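Local coordinates for ABC transporter binding protein AcbH (Actinoplanes, PDB 3OO8), which binds beta-D-galactopyranose outside the cell as the solute receptor of an ABC transporter, at residues Thr87-Tyr92 with Met371-Val376; Tyr138-Val143 with Asp297-Gly302; Thr293-Ala298 with Lys363-Ser368; Trp337-Ala342 with Asp352-Ser357. The protein carries 2 engineered substitutions. All blocks are in the same frame, centred on the assembly; numbering follows the deposited sequence.

Contact 1 of 4, residues Thr87-Tyr92 with Met371-Val376; sequences TWFAGY and MERDTV. Engineered in segment 371-376: Glu-372 (natural residue Asp).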
loop_
_atom_site.group_PDB
_atom_site.type_symbol
_atom_site.label_atom_id
_atom_site.label_comp_id
_atom_site.label_asym_id
_atom_site.label_seq_id
_atom_site.Cartn_x
_atom_site.Cartn_y
_atom_site.Cartn_z
ATOM N N THR A 87 -12.540 -10.906 -4.742
ATOM C CA THR A 87 -11.731 -9.820 -4.278
ATOM C C THR A 87 -10.329 -10.265 -3.887
ATOM O O THR A 87 -10.170 -11.261 -3.191
ATOM C CB THR A 87 -12.335 -9.281 -2.981
ATOM O OG1 THR A 87 -12.591 -10.361 -2.062
ATOM C CG2 THR A 87 -13.657 -8.552 -3.285
ATOM N N TRP A 88 -9.315 -9.521 -4.310
ATOM C CA TRP A 88 -7.969 -9.810 -3.821
ATOM C C TRP A 88 -7.155 -8.515 -3.886
ATOM O O TRP A 88 -7.716 -7.428 -3.854
ATOM C CB TRP A 88 -7.308 -10.992 -4.585
ATOM C CG TRP A 88 -6.130 -11.543 -3.819
ATOM C CD1 TRP A 88 -4.818 -11.580 -4.221
ATOM C CD2 TRP A 88 -6.158 -12.084 -2.492
ATOM N NE1 TRP A 88 -4.038 -12.104 -3.219
ATOM C CE2 TRP A 88 -4.825 -12.414 -2.146
ATOM C CE3 TRP A 88 -7.170 -12.301 -1.552
ATOM C CZ2 TRP A 88 -4.486 -12.946 -0.890
ATOM C CZ3 TRP A 88 -6.824 -12.868 -0.297
ATOM C CH2 TRP A 88 -5.496 -13.168 0.001
ATOM N N PHE A 89 -5.838 -8.609 -4.014
ATOM C CA PHE A 89 -5.022 -7.384 -4.063
ATOM C C PHE A 89 -3.652 -7.722 -4.639
ATOM O O PHE A 89 -3.241 -8.894 -4.669
ATOM C CB PHE A 89 -4.889 -6.809 -2.642
ATOM C CG PHE A 89 -4.569 -7.851 -1.596
ATOM C CD1 PHE A 89 -3.252 -8.267 -1.352
ATOM C CD2 PHE A 89 -5.589 -8.403 -0.837
ATOM C CE1 PHE A 89 -2.970 -9.213 -0.370
ATOM C CE2 PHE A 89 -5.313 -9.354 0.125
ATOM C CZ PHE A 89 -4.020 -9.769 0.354
ATOM N N ALA A 90 -2.952 -6.695 -5.105
ATOM C CA ALA A 90 -1.631 -6.868 -5.681
ATOM C C ALA A 90 -0.623 -7.402 -4.655
ATOM O O ALA A 90 -0.785 -7.234 -3.433
ATOM C CB ALA A 90 -1.143 -5.535 -6.321
ATOM N N GLY A 91 0.426 -8.042 -5.164
ATOM C CA GLY A 91 1.535 -8.418 -4.286
ATOM C C GLY A 91 1.985 -9.843 -4.469
ATOM O O GLY A 91 1.749 -10.472 -5.525
ATOM N N TYR A 92 2.694 -10.321 -3.440
ATOM C CA TYR A 92 3.315 -11.634 -3.501
ATOM C C TYR A 92 2.332 -12.762 -3.754
ATOM O O TYR A 92 2.565 -13.605 -4.626
ATOM C CB TYR A 92 4.073 -11.875 -2.193
ATOM C CG TYR A 92 4.927 -13.125 -2.220
ATOM C CD1 TYR A 92 6.293 -13.034 -2.503
ATOM C CD2 TYR A 92 4.370 -14.377 -2.012
ATOM C CE1 TYR A 92 7.110 -14.164 -2.521
ATOM C CE2 TYR A 92 5.170 -15.525 -2.054
ATOM C CZ TYR A 92 6.532 -15.400 -2.303
ATOM O OH TYR A 92 7.325 -16.540 -2.346
ATOM N N MET A 371 5.160 -3.884 2.895
ATOM C CA MET A 371 5.881 -5.144 3.128
ATOM C C MET A 371 4.974 -6.339 3.392
ATOM O O MET A 371 5.236 -7.441 2.909
ATOM C CB MET A 371 6.894 -4.977 4.264
ATOM C CG MET A 371 7.796 -6.219 4.365
ATOM S SD MET A 371 8.915 -6.163 5.798
ATOM C CE MET A 371 9.952 -4.752 5.384
ATOM N N GLU A 372 3.891 -6.128 4.126
ATOM C CA GLU A 372 2.972 -7.226 4.432
ATOM C C GLU A 372 2.317 -7.903 3.222
ATOM O O GLU A 372 1.836 -9.048 3.335
ATOM C CB GLU A 372 1.899 -6.738 5.384
ATOM C CG GLU A 372 2.444 -6.441 6.745
ATOM C CD GLU A 372 2.163 -7.524 7.734
ATOM O OE1 GLU A 372 2.198 -8.735 7.368
ATOM O OE2 GLU A 372 1.882 -7.125 8.891
ATOM N N ARG A 373 2.278 -7.203 2.091
ATOM C CA ARG A 373 1.698 -7.752 0.868
ATOM C C ARG A 373 2.760 -8.071 -0.158
ATOM O O ARG A 373 2.521 -8.897 -1.049
ATOM C CB ARG A 373 0.685 -6.757 0.275
ATOM C CG ARG A 373 -0.535 -6.569 1.144
ATOM C CD ARG A 373 -1.497 -5.595 0.472
ATOM N NE ARG A 373 -2.786 -5.546 1.166
ATOM C CZ ARG A 373 -3.872 -4.955 0.659
ATOM N NH1 ARG A 373 -3.803 -4.395 -0.529
ATOM N NH2 ARG A 373 -5.028 -4.958 1.319
ATOM N N ASP A 374 3.945 -7.466 -0.052
ATOM C CA ASP A 374 4.975 -7.748 -1.064
ATOM C C ASP A 374 5.827 -8.986 -0.771
ATOM O O ASP A 374 6.501 -9.505 -1.670
ATOM C CB ASP A 374 5.895 -6.533 -1.295
ATOM C CG ASP A 374 5.263 -5.491 -2.210
ATOM O OD1 ASP A 374 4.666 -5.911 -3.236
ATOM O OD2 ASP A 374 5.458 -4.293 -1.927
ATOM N N THR A 375 5.839 -9.415 0.481
ATOM C CA THR A 375 6.546 -10.645 0.852
ATOM C C THR A 375 5.524 -11.596 1.454
ATOM O O THR A 375 4.323 -11.281 1.536
ATOM C CB THR A 375 7.741 -10.381 1.824
ATOM O OG1 THR A 375 8.550 -11.567 1.911
ATOM C CG2 THR A 375 7.271 -9.972 3.220
ATOM N N VAL A 376 5.959 -12.788 1.849
ATOM C CA VAL A 376 5.006 -13.659 2.524
ATOM C C VAL A 376 4.764 -13.249 3.967
ATOM O O VAL A 376 5.628 -12.660 4.623
ATOM C CB VAL A 376 5.371 -15.149 2.442
ATOM C CG1 VAL A 376 5.771 -15.529 1.019
ATOM C CG2 VAL A 376 6.479 -15.465 3.399
HETATM O O HOH W 1 -1.813 -4.826 -2.551
#
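This is a cation-pi contact at the galactose pocket of a class 2 solute-binding fold. The end of strand 85-89 and the loop after it meet the short helix 371-374. Arg-373 lays its guanidinium flat over one face of the Phe-89 ring. The planes are 19° apart, and Arg-373 CZ lies 4.1 Å from the centroid of the Phe-89 ring. The arginine chain runs extended from CG to NE, which carries the head group across to the ring. The other face of Phe-89 is covered by the indole of Trp-88. Arg-373 NH1 also forms a salt bridge to Asp-301, and a water lies between NH1 and Ala-90 O. Arg-373 NE is hydrogen-bonded to a glycerol, probably from the crystallisation liquor. Further along, Tyr-92 N donates a nearly straight bond to Arg-373 O (2.8 Å, 164°). Gly-91 CA passes 3.4 Å from Arg-373 O, and a CB on Gly-91 would clash with that oxygen. Arg-373 and Glu-372, an engineered replacement of the natural Asp, are galactose-binding positions in another structure of this protein; the sugar is absent here. An alanine in place of Arg-373 would lose the stack, and Asp-301 would probably be left without its charge partner. Ring and carboxylate thus hold the guanidinium in one orientation, consistent with a preset sugar-binding group.

Contact 2 of 4, residues Tyr138-Val143 with Asp297-Gly302; sequences YNYPWV and DAPTDG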
loop_
_atom_site.group_PDB
_atom_site.type_symbol
_atom_site.label_atom_id
_atom_site.label_comp_id
_atom_site.label_asym_id
_atom_site.label_seq_id
_atom_site.Cartn_x
_atom_site.Cartn_y
_atom_site.Cartn_z
ATOM N N TYR A 138 -8.589 0.585 -6.462
ATOM C CA TYR A 138 -8.177 1.780 -5.719
ATOM C C TYR A 138 -6.917 1.477 -4.900
ATOM O O TYR A 138 -6.573 0.318 -4.661
ATOM C CB TYR A 138 -9.277 2.287 -4.746
ATOM C CG TYR A 138 -9.727 1.193 -3.798
ATOM C CD1 TYR A 138 -8.945 0.856 -2.681
ATOM C CD2 TYR A 138 -10.864 0.423 -4.082
ATOM C CE1 TYR A 138 -9.298 -0.230 -1.842
ATOM C CE2 TYR A 138 -11.205 -0.677 -3.281
ATOM C CZ TYR A 138 -10.429 -0.981 -2.172
ATOM O OH TYR A 138 -10.789 -2.056 -1.405
ATOM N N ASN A 139 -6.255 2.544 -4.488
ATOM C CA ASN A 139 -5.114 2.468 -3.562
ATOM C C ASN A 139 -5.068 3.697 -2.658
ATOM O O ASN A 139 -5.941 4.570 -2.758
ATOM C CB ASN A 139 -3.786 2.128 -4.270
ATOM C CG ASN A 139 -3.441 3.066 -5.414
ATOM O OD1 ASN A 139 -3.898 4.214 -5.475
ATOM N ND2 ASN A 139 -2.595 2.572 -6.332
ATOM N N TYR A 140 -4.045 3.804 -1.802
ATOM C CA TYR A 140 -3.863 5.009 -0.959
ATOM C C TYR A 140 -2.370 5.096 -0.670
ATOM O O TYR A 140 -1.681 4.088 -0.692
ATOM C CB TYR A 140 -4.668 4.919 0.343
ATOM C CG TYR A 140 -4.160 3.836 1.247
ATOM C CD1 TYR A 140 -3.157 4.109 2.178
ATOM C CD2 TYR A 140 -4.669 2.546 1.163
ATOM C CE1 TYR A 140 -2.675 3.091 2.998
ATOM C CE2 TYR A 140 -4.187 1.544 1.978
ATOM C CZ TYR A 140 -3.200 1.836 2.882
ATOM O OH TYR A 140 -2.677 0.858 3.728
ATOM N N PRO A 141 -1.890 6.297 -0.344
ATOM C CA PRO A 141 -0.442 6.510 -0.235
ATOM C C PRO A 141 0.156 6.458 1.164
ATOM O O PRO A 141 -0.526 6.716 2.157
ATOM C CB PRO A 141 -0.292 7.931 -0.779
ATOM C CG PRO A 141 -1.563 8.621 -0.222
ATOM C CD PRO A 141 -2.653 7.567 -0.356
ATOM N N TRP A 142 1.440 6.100 1.199
ATOM C CA TRP A 142 2.284 6.188 2.405
ATOM C C TRP A 142 3.216 7.365 2.145
ATOM O O TRP A 142 4.130 7.278 1.334
ATOM C CB TRP A 142 3.085 4.898 2.597
ATOM C CG TRP A 142 2.333 3.874 3.383
ATOM C CD1 TRP A 142 1.197 3.179 3.005
ATOM C CD2 TRP A 142 2.651 3.443 4.706
ATOM N NE1 TRP A 142 0.810 2.323 4.026
ATOM C CE2 TRP A 142 1.663 2.504 5.088
ATOM C CE3 TRP A 142 3.679 3.764 5.604
ATOM C CZ2 TRP A 142 1.703 1.846 6.323
ATOM C CZ3 TRP A 142 3.690 3.124 6.863
ATOM C CH2 TRP A 142 2.707 2.201 7.196
ATOM N N VAL A 143 3.005 8.453 2.902
ATOM C CA VAL A 143 3.641 9.739 2.616
ATOM C C VAL A 143 3.824 10.469 3.956
ATOM O O VAL A 143 3.414 9.962 4.984
ATOM C CB VAL A 143 2.723 10.624 1.679
ATOM C CG1 VAL A 143 2.772 10.103 0.234
ATOM C CG2 VAL A 143 1.271 10.589 2.122
ATOM N N ASP A 297 4.958 2.948 -1.506
ATOM C CA ASP A 297 4.008 1.917 -1.076
ATOM C C ASP A 297 2.604 2.523 -1.256
ATOM O O ASP A 297 2.267 3.528 -0.611
ATOM C CB ASP A 297 4.163 1.646 0.452
ATOM C CG ASP A 297 5.187 0.547 0.802
ATOM O OD1 ASP A 297 5.522 -0.351 -0.018
ATOM O OD2 ASP A 297 5.655 0.574 1.958
ATOM N N ALA A 298 1.792 1.924 -2.122
ATOM C CA ALA A 298 0.398 2.369 -2.294
ATOM C C ALA A 298 -0.446 1.106 -2.418
ATOM O O ALA A 298 -0.728 0.627 -3.524
ATOM C CB ALA A 298 0.264 3.292 -3.518
ATOM N N PRO A 299 -0.831 0.503 -1.282
ATOM C CA PRO A 299 -1.524 -0.796 -1.308
ATOM C C PRO A 299 -2.797 -0.782 -2.173
ATOM O O PRO A 299 -3.711 0.008 -1.921
ATOM C CB PRO A 299 -1.867 -1.043 0.173
ATOM C CG PRO A 299 -0.785 -0.283 0.916
ATOM C CD PRO A 299 -0.572 0.972 0.099
ATOM N N THR A 300 -2.833 -1.668 -3.178
ATOM C CA THR A 300 -3.836 -1.636 -4.221
ATOM C C THR A 300 -4.731 -2.871 -4.167
ATOM O O THR A 300 -4.274 -4.032 -4.282
ATOM C CB THR A 300 -3.148 -1.582 -5.617
ATOM O OG1 THR A 300 -2.259 -0.452 -5.673
ATOM C CG2 THR A 300 -4.179 -1.433 -6.740
ATOM N N ASP A 301 -6.023 -2.615 -4.018
ATOM C CA ASP A 301 -7.013 -3.675 -3.953
ATOM C C ASP A 301 -7.626 -3.886 -5.342
ATOM O O ASP A 301 -7.733 -2.931 -6.115
ATOM C CB ASP A 301 -8.130 -3.345 -2.964
ATOM C CG ASP A 301 -7.677 -3.405 -1.509
ATOM O OD1 ASP A 301 -6.493 -3.718 -1.230
ATOM O OD2 ASP A 301 -8.503 -3.096 -0.614
ATOM N N GLY A 302 -8.052 -5.105 -5.641
ATOM C CA GLY A 302 -8.675 -5.359 -6.945
ATOM C C GLY A 302 -9.397 -6.680 -6.963
ATOM O O GLY A 302 -9.915 -7.124 -5.937
HETATM O O HOH W 2 5.821 4.895 0.548
#
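Two antiparallel runs lie side by side through the middle of the chain, tight along their backbones and bridged by water at one end. Strand 134-147 pairs here with the chain entering strand 301-304, within the mixed sheet of the solute-binding fold. In the close part, Asp-301 N donates to Tyr-138 O (3.1 Å), a hydrogen-bonded antiparallel pair. On the same face, Tyr-138 OH donates at 2.6 Å to Asp-301 OD2, which accepts with its anti lone pair. Asn-139 ND2 donates to Thr-300 OG1 almost in its own amide plane, and that hydroxyl donates on to Ala-298 O. Pro-299 lays CD over a face of the Tyr-140 ring, 4.1 Å from its centroid. The Trp-142 end is looser. Trp-142 N reaches Asp-297 O at 3.3 Å with a bent angle of 135°, and a water joins Trp-142 O to Asp-297 N. Trp-142 is a galactose-binding position, and its ring stacks on Phe-370. Strand 339-340 pairs with Asn-139, helix 352-363 touches Pro-141, and helix 264-270 packs against Tyr-140.

Contact 3 of 4, residues Thr293-Ala298 with Lys363-Ser368; sequences TDYMDA and KCKSVS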
loop_
_atom_site.group_PDB
_atom_site.type_symbol
_atom_site.label_atom_id
_atom_site.label_comp_id
_atom_site.label_asym_id
_atom_site.label_seq_id
_atom_site.Cartn_x
_atom_site.Cartn_y
_atom_site.Cartn_z
ATOM N N THR A 293 11.946 10.203 -6.531
ATOM C CA THR A 293 10.802 9.845 -5.704
ATOM C C THR A 293 9.904 8.956 -6.545
ATOM O O THR A 293 8.676 9.040 -6.478
ATOM C CB THR A 293 10.023 11.094 -5.202
ATOM O OG1 THR A 293 9.531 11.873 -6.293
ATOM C CG2 THR A 293 10.912 11.965 -4.315
ATOM N N ASP A 294 10.525 8.075 -7.331
ATOM C CA ASP A 294 9.752 7.339 -8.333
ATOM C C ASP A 294 8.824 6.263 -7.810
ATOM O O ASP A 294 7.962 5.770 -8.544
ATOM C CB ASP A 294 10.691 6.644 -9.301
ATOM C CG ASP A 294 11.329 7.591 -10.274
ATOM O OD1 ASP A 294 10.746 8.668 -10.544
ATOM O OD2 ASP A 294 12.391 7.210 -10.813
ATOM N N TYR A 295 9.013 5.881 -6.553
ATOM C CA TYR A 295 8.339 4.703 -6.007
ATOM C C TYR A 295 7.657 5.025 -4.696
ATOM O O TYR A 295 8.097 5.914 -3.952
ATOM C CB TYR A 295 9.362 3.575 -5.813
ATOM C CG TYR A 295 10.124 3.272 -7.065
ATOM C CD1 TYR A 295 9.445 2.884 -8.217
ATOM C CD2 TYR A 295 11.526 3.355 -7.095
ATOM C CE1 TYR A 295 10.132 2.624 -9.389
ATOM C CE2 TYR A 295 12.222 3.094 -8.248
ATOM C CZ TYR A 295 11.529 2.718 -9.379
ATOM O OH TYR A 295 12.216 2.446 -10.538
ATOM N N MET A 296 6.586 4.305 -4.391
ATOM C CA MET A 296 5.836 4.535 -3.147
ATOM C C MET A 296 5.129 3.232 -2.789
ATOM O O MET A 296 4.721 2.502 -3.695
ATOM C CB MET A 296 4.714 5.571 -3.406
ATOM C CG MET A 296 4.052 6.093 -2.110
ATOM S SD MET A 296 2.493 6.938 -2.526
ATOM C CE MET A 296 3.087 8.447 -3.282
ATOM N N ASP A 297 4.958 2.948 -1.506
ATOM C CA ASP A 297 4.008 1.917 -1.076
ATOM C C ASP A 297 2.604 2.523 -1.256
ATOM O O ASP A 297 2.267 3.528 -0.611
ATOM C CB ASP A 297 4.163 1.646 0.452
ATOM C CG ASP A 297 5.187 0.547 0.802
ATOM O OD1 ASP A 297 5.522 -0.351 -0.018
ATOM O OD2 ASP A 297 5.655 0.574 1.958
ATOM N N ALA A 298 1.792 1.924 -2.122
ATOM C CA ALA A 298 0.398 2.369 -2.294
ATOM C C ALA A 298 -0.446 1.106 -2.418
ATOM O O ALA A 298 -0.728 0.627 -3.524
ATOM C CB ALA A 298 0.264 3.292 -3.518
ATOM N N LYS A 363 2.149 9.871 -10.384
ATOM C CA LYS A 363 3.511 10.216 -10.826
ATOM C C LYS A 363 4.494 9.050 -10.671
ATOM O O LYS A 363 5.506 8.997 -11.381
ATOM C CB LYS A 363 4.036 11.432 -10.041
ATOM C CG LYS A 363 3.328 12.729 -10.340
ATOM C CD LYS A 363 3.776 13.735 -9.252
ATOM C CE LYS A 363 3.268 15.092 -9.473
ATOM N NZ LYS A 363 3.758 15.893 -8.309
ATOM N N CYS A 364 4.199 8.086 -9.798
ATOM C CA CYS A 364 5.135 6.995 -9.582
ATOM C C CYS A 364 5.272 6.044 -10.782
ATOM O O CYS A 364 4.279 5.611 -11.364
ATOM C CB CYS A 364 4.708 6.165 -8.384
ATOM S SG CYS A 364 4.802 7.102 -6.846
ATOM N N LYS A 365 6.513 5.708 -11.107
ATOM C CA LYS A 365 6.847 4.748 -12.166
ATOM C C LYS A 365 6.313 3.342 -11.821
ATOM O O LYS A 365 5.840 2.606 -12.699
ATOM C CB LYS A 365 8.374 4.720 -12.317
ATOM C CG LYS A 365 8.899 3.956 -13.501
ATOM C CD LYS A 365 10.363 4.355 -13.732
ATOM C CE LYS A 365 10.520 5.875 -13.663
ATOM N NZ LYS A 365 11.902 6.369 -13.976
ATOM N N SER A 366 6.417 2.982 -10.545
ATOM C CA SER A 366 5.957 1.694 -10.001
ATOM C C SER A 366 5.488 1.930 -8.588
ATOM O O SER A 366 6.003 2.829 -7.915
ATOM C CB SER A 366 7.107 0.679 -9.912
ATOM O OG SER A 366 7.553 0.320 -11.209
ATOM N N VAL A 367 4.511 1.147 -8.135
ATOM C CA VAL A 367 4.108 1.246 -6.731
ATOM C C VAL A 367 4.241 -0.112 -6.084
ATOM O O VAL A 367 3.850 -1.134 -6.661
ATOM C CB VAL A 367 2.660 1.809 -6.496
ATOM C CG1 VAL A 367 2.597 3.299 -6.864
ATOM C CG2 VAL A 367 1.606 0.983 -7.192
ATOM N N SER A 368 4.826 -0.103 -4.890
ATOM C CA SER A 368 4.909 -1.311 -4.099
ATOM C C SER A 368 3.636 -1.390 -3.240
ATOM O O SER A 368 2.805 -0.474 -3.284
ATOM C CB SER A 368 6.230 -1.320 -3.325
ATOM O OG SER A 368 6.361 -0.100 -2.581
HETATM O O HOH W 3 9.763 1.059 -12.504
#
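Segments 295-297 and 366-368 run side by side as a small, weakly bonded two-stranded parallel sheet. Their axes approach to 4.6 Å, with 28° between their directions. The pairing is firmest at the Asp-297/Ser-368 end. Ser-368 N donates to Met-296 O, and Ser-368 O accepts from Ala-298 N at 2.9 Å with an angle of 166°. At the other end Lys-365 N makes a weak bond to Asp-294 O. The side chains sort onto two faces. Met-296 and Val-367 share one. There Met-296 CB rests 3.8 Å from Cys-364 SG, and Val-367 CG1 touches the methyl of Ala-298. Tyr-295, Asp-297, Ser-366 and Ser-368 lie on the other. The Tyr-295 ring sets its CD1 edge against Ser-366, with Ser-366 O near the ring plane 3.5 Å from Tyr-295 CD1. One ring face is covered by Asp-294 CB. Lys-365 bends at its third torsion to run alongside Asp-294, and Lys-365 NZ forms a long salt bridge to Asp-294 OD2 at 3.3 Å. Helices 191-201 and 204-212 cover the Tyr-295 face, while strand 134-147 touches Met-296. The sheet ties the chain before strand 301-304 to the chain after helix 352-363. Ser-368 OG sits between its backbone N and carbonyl carbon (chi1 53°) and donates to Asp-297 OD1 at 2.7 Å, from above the carboxylate plane.

Contact 4 of 4, residues Trp337-Ala342 with Asp352-Ser357; sequences WDVGLA and DIQKKS. With SO4 (sulfate ion), chain B.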
loop_
_atom_site.group_PDB
_atom_site.type_symbol
_atom_site.label_atom_id
_atom_site.label_comp_id
_atom_site.label_asym_id
_atom_site.label_seq_id
_atom_site.Cartn_x
_atom_site.Cartn_y
_atom_site.Cartn_z
ATOM N N TRP A 337 -10.611 7.971 1.789
ATOM C CA TRP A 337 -9.141 7.959 1.684
ATOM C C TRP A 337 -8.606 7.253 0.443
ATOM O O TRP A 337 -7.633 7.702 -0.138
ATOM C CB TRP A 337 -8.472 7.411 2.951
ATOM C CG TRP A 337 -9.100 8.047 4.151
ATOM C CD1 TRP A 337 -9.892 7.422 5.060
ATOM C CD2 TRP A 337 -9.109 9.446 4.495
ATOM N NE1 TRP A 337 -10.368 8.335 5.982
ATOM C CE2 TRP A 337 -9.902 9.582 5.654
ATOM C CE3 TRP A 337 -8.513 10.583 3.952
ATOM C CZ2 TRP A 337 -10.107 10.810 6.274
ATOM C CZ3 TRP A 337 -8.728 11.817 4.575
ATOM C CH2 TRP A 337 -9.510 11.912 5.715
ATOM N N ASP A 338 -9.202 6.133 0.080
ATOM C CA ASP A 338 -8.758 5.429 -1.123
ATOM C C ASP A 338 -9.061 6.226 -2.395
ATOM O O ASP A 338 -10.034 6.989 -2.467
ATOM C CB ASP A 338 -9.470 4.086 -1.218
ATOM C CG ASP A 338 -9.116 3.155 -0.070
ATOM O OD1 ASP A 338 -7.918 2.927 0.146
ATOM O OD2 ASP A 338 -10.028 2.634 0.599
ATOM N N VAL A 339 -8.230 6.031 -3.409
ATOM C CA VAL A 339 -8.423 6.704 -4.696
ATOM C C VAL A 339 -8.268 5.737 -5.865
ATOM O O VAL A 339 -7.437 4.804 -5.859
ATOM C CB VAL A 339 -7.463 7.929 -4.885
ATOM C CG1 VAL A 339 -7.750 9.001 -3.796
ATOM C CG2 VAL A 339 -5.992 7.478 -4.750
ATOM N N GLY A 340 -9.107 5.968 -6.863
ATOM C CA GLY A 340 -9.065 5.180 -8.099
ATOM C C GLY A 340 -7.744 5.293 -8.862
ATOM O O GLY A 340 -7.077 6.332 -8.824
ATOM N N LEU A 341 -7.420 4.243 -9.620
ATOM C CA LEU A 341 -6.201 4.236 -10.445
ATOM C C LEU A 341 -6.447 4.692 -11.875
ATOM O O LEU A 341 -5.483 4.922 -12.620
ATOM C CB LEU A 341 -5.546 2.845 -10.516
ATOM C CG LEU A 341 -4.769 2.399 -9.283
ATOM C CD1 LEU A 341 -5.698 1.997 -8.137
ATOM C CD2 LEU A 341 -3.853 1.217 -9.682
ATOM N N ALA A 342 -7.712 4.872 -12.245
ATOM C CA ALA A 342 -8.003 5.257 -13.630
ATOM C C ALA A 342 -7.387 6.612 -13.998
ATOM O O ALA A 342 -7.454 7.577 -13.226
ATOM C CB ALA A 342 -9.504 5.260 -13.855
ATOM N N ASP A 352 -9.503 16.968 -0.370
ATOM C CA ASP A 352 -8.245 17.508 -0.846
ATOM C C ASP A 352 -7.102 16.490 -0.749
ATOM O O ASP A 352 -6.228 16.462 -1.622
ATOM C CB ASP A 352 -7.904 18.797 -0.085
ATOM C CG ASP A 352 -8.732 19.979 -0.561
ATOM O OD1 ASP A 352 -9.283 19.903 -1.685
ATOM O OD2 ASP A 352 -8.811 20.977 0.190
ATOM N N ILE A 353 -7.129 15.702 0.327
ATOM C CA ILE A 353 -6.133 14.658 0.579
ATOM C C ILE A 353 -6.200 13.641 -0.552
ATOM O O ILE A 353 -5.155 13.254 -1.069
ATOM C CB ILE A 353 -6.370 13.926 1.933
ATOM C CG1 ILE A 353 -6.105 14.879 3.103
ATOM C CG2 ILE A 353 -5.403 12.716 2.072
ATOM C CD1 ILE A 353 -4.648 15.324 3.180
ATOM N N GLN A 354 -7.413 13.228 -0.912
ATOM C CA GLN A 354 -7.593 12.304 -2.062
ATOM C C GLN A 354 -7.120 12.911 -3.374
ATOM O O GLN A 354 -6.458 12.242 -4.164
ATOM C CB GLN A 354 -9.053 11.871 -2.191
ATOM C CG GLN A 354 -9.447 10.849 -1.109
ATOM C CD GLN A 354 -10.951 10.596 -1.092
ATOM O OE1 GLN A 354 -11.751 11.520 -0.814
ATOM N NE2 GLN A 354 -11.355 9.355 -1.384
ATOM N N LYS A 355 -7.481 14.165 -3.639
ATOM C CA LYS A 355 -7.024 14.776 -4.866
ATOM C C LYS A 355 -5.496 14.763 -4.963
ATOM O O LYS A 355 -4.950 14.447 -6.004
ATOM C CB LYS A 355 -7.552 16.205 -4.954
ATOM C CG LYS A 355 -9.059 16.198 -5.127
ATOM C CD LYS A 355 -9.584 17.627 -5.081
ATOM C CE LYS A 355 -11.069 17.680 -5.418
ATOM N NZ LYS A 355 -11.559 19.086 -5.362
ATOM N N LYS A 356 -4.809 15.112 -3.878
ATOM C CA LYS A 356 -3.360 15.088 -3.920
ATOM C C LYS A 356 -2.830 13.643 -4.037
ATOM O O LYS A 356 -1.831 13.392 -4.716
ATOM C CB LYS A 356 -2.804 15.783 -2.686
ATOM C CG LYS A 356 -1.308 16.010 -2.792
ATOM C CD LYS A 356 -0.822 16.922 -1.662
ATOM C CE LYS A 356 0.684 17.122 -1.758
ATOM N NZ LYS A 356 1.084 17.844 -2.990
ATOM N N SER A 357 -3.541 12.709 -3.419
ATOM C CA SER A 357 -3.129 11.296 -3.468
ATOM C C SER A 357 -3.135 10.779 -4.912
ATOM O O SER A 357 -2.190 10.106 -5.344
ATOM C CB SER A 357 -4.067 10.436 -2.607
ATOM O OG SER A 357 -3.996 10.810 -1.216
HETATM S S SO4 B . -0.740 21.314 -1.996
HETATM O O1 SO4 B . 0.223 20.642 -1.131
HETATM O O2 SO4 B . -0.086 22.482 -2.579
HETATM O O3 SO4 B . -1.905 21.741 -1.220
HETATM O O4 SO4 B . -1.193 20.415 -3.055
HETATM O O HOH W 4 -5.754 9.401 0.620
#
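Gln-354 turns CG away from its carbonyl carbon (chi1 -74°) and then extends (chi2 170°), which carries its amide from helix 352-363 to the chain entering strand 339-340. This is a helix packed on a short edge segment of the central sheet, joined by a side-chain-to-backbone bond. Gln-354 NE2 donates to Asp-338 O at 2.9 Å. The acceptor lies close to the amide plane, and the donor is tilted 29° from the carbonyl plane. The same nitrogen also donates to Asp-335 O. Val-339 slides past the glutamine in the opposite direction, with Val-339 CG1 3.5 Å from Gln-354 CB, and both its methyls touch Ser-357 CB. Trp-337 brings the edge of its ring, at CZ3, to Ile-353 CB at 4.1 Å. The indole also packs on helix 264-270. A leucine in place of Gln-354 would lose the amide and would probably leave the carbonyls of Asp-338 and Asp-335 without this donor. Away from the contact, Lys-356 NZ makes weak bonds to a sulfate, probably from the crystallisation liquor. Ser-357 OG donates back to Ile-353 O at 2.7 Å, and a water 2.6 Å from Trp-337 O also bonds to Ser-357 OG.

In the fold
Contacts 1, 2 and 4 reach the same mixed sheet. Contact 2 lies in the middle, its centre about 11 Å from that of contact 1 and about 10 Å from those of contacts 3 and 4. The salt bridge from Arg-373 NH1 to Asp-301 OD1, 2.9 Å long, joins contacts 1 and 2. Contact 2 shares Asp-297 and Ala-298 with contact 3, and Pro-141 packs on Met-296. Helix 371-374 follows strand 366-368, and Asp-374 OD2 packs on Ser-368 CB at 3.4 Å. Asn-139 O reaches Val-339 N of contact 4 at 2.8 Å. Galactose-binding positions lie in contacts 1 (Glu-372, engineered, and Arg-373) and 2 (Trp-142). Contacts 1 and 4, about 21 Å apart between centres, do not touch.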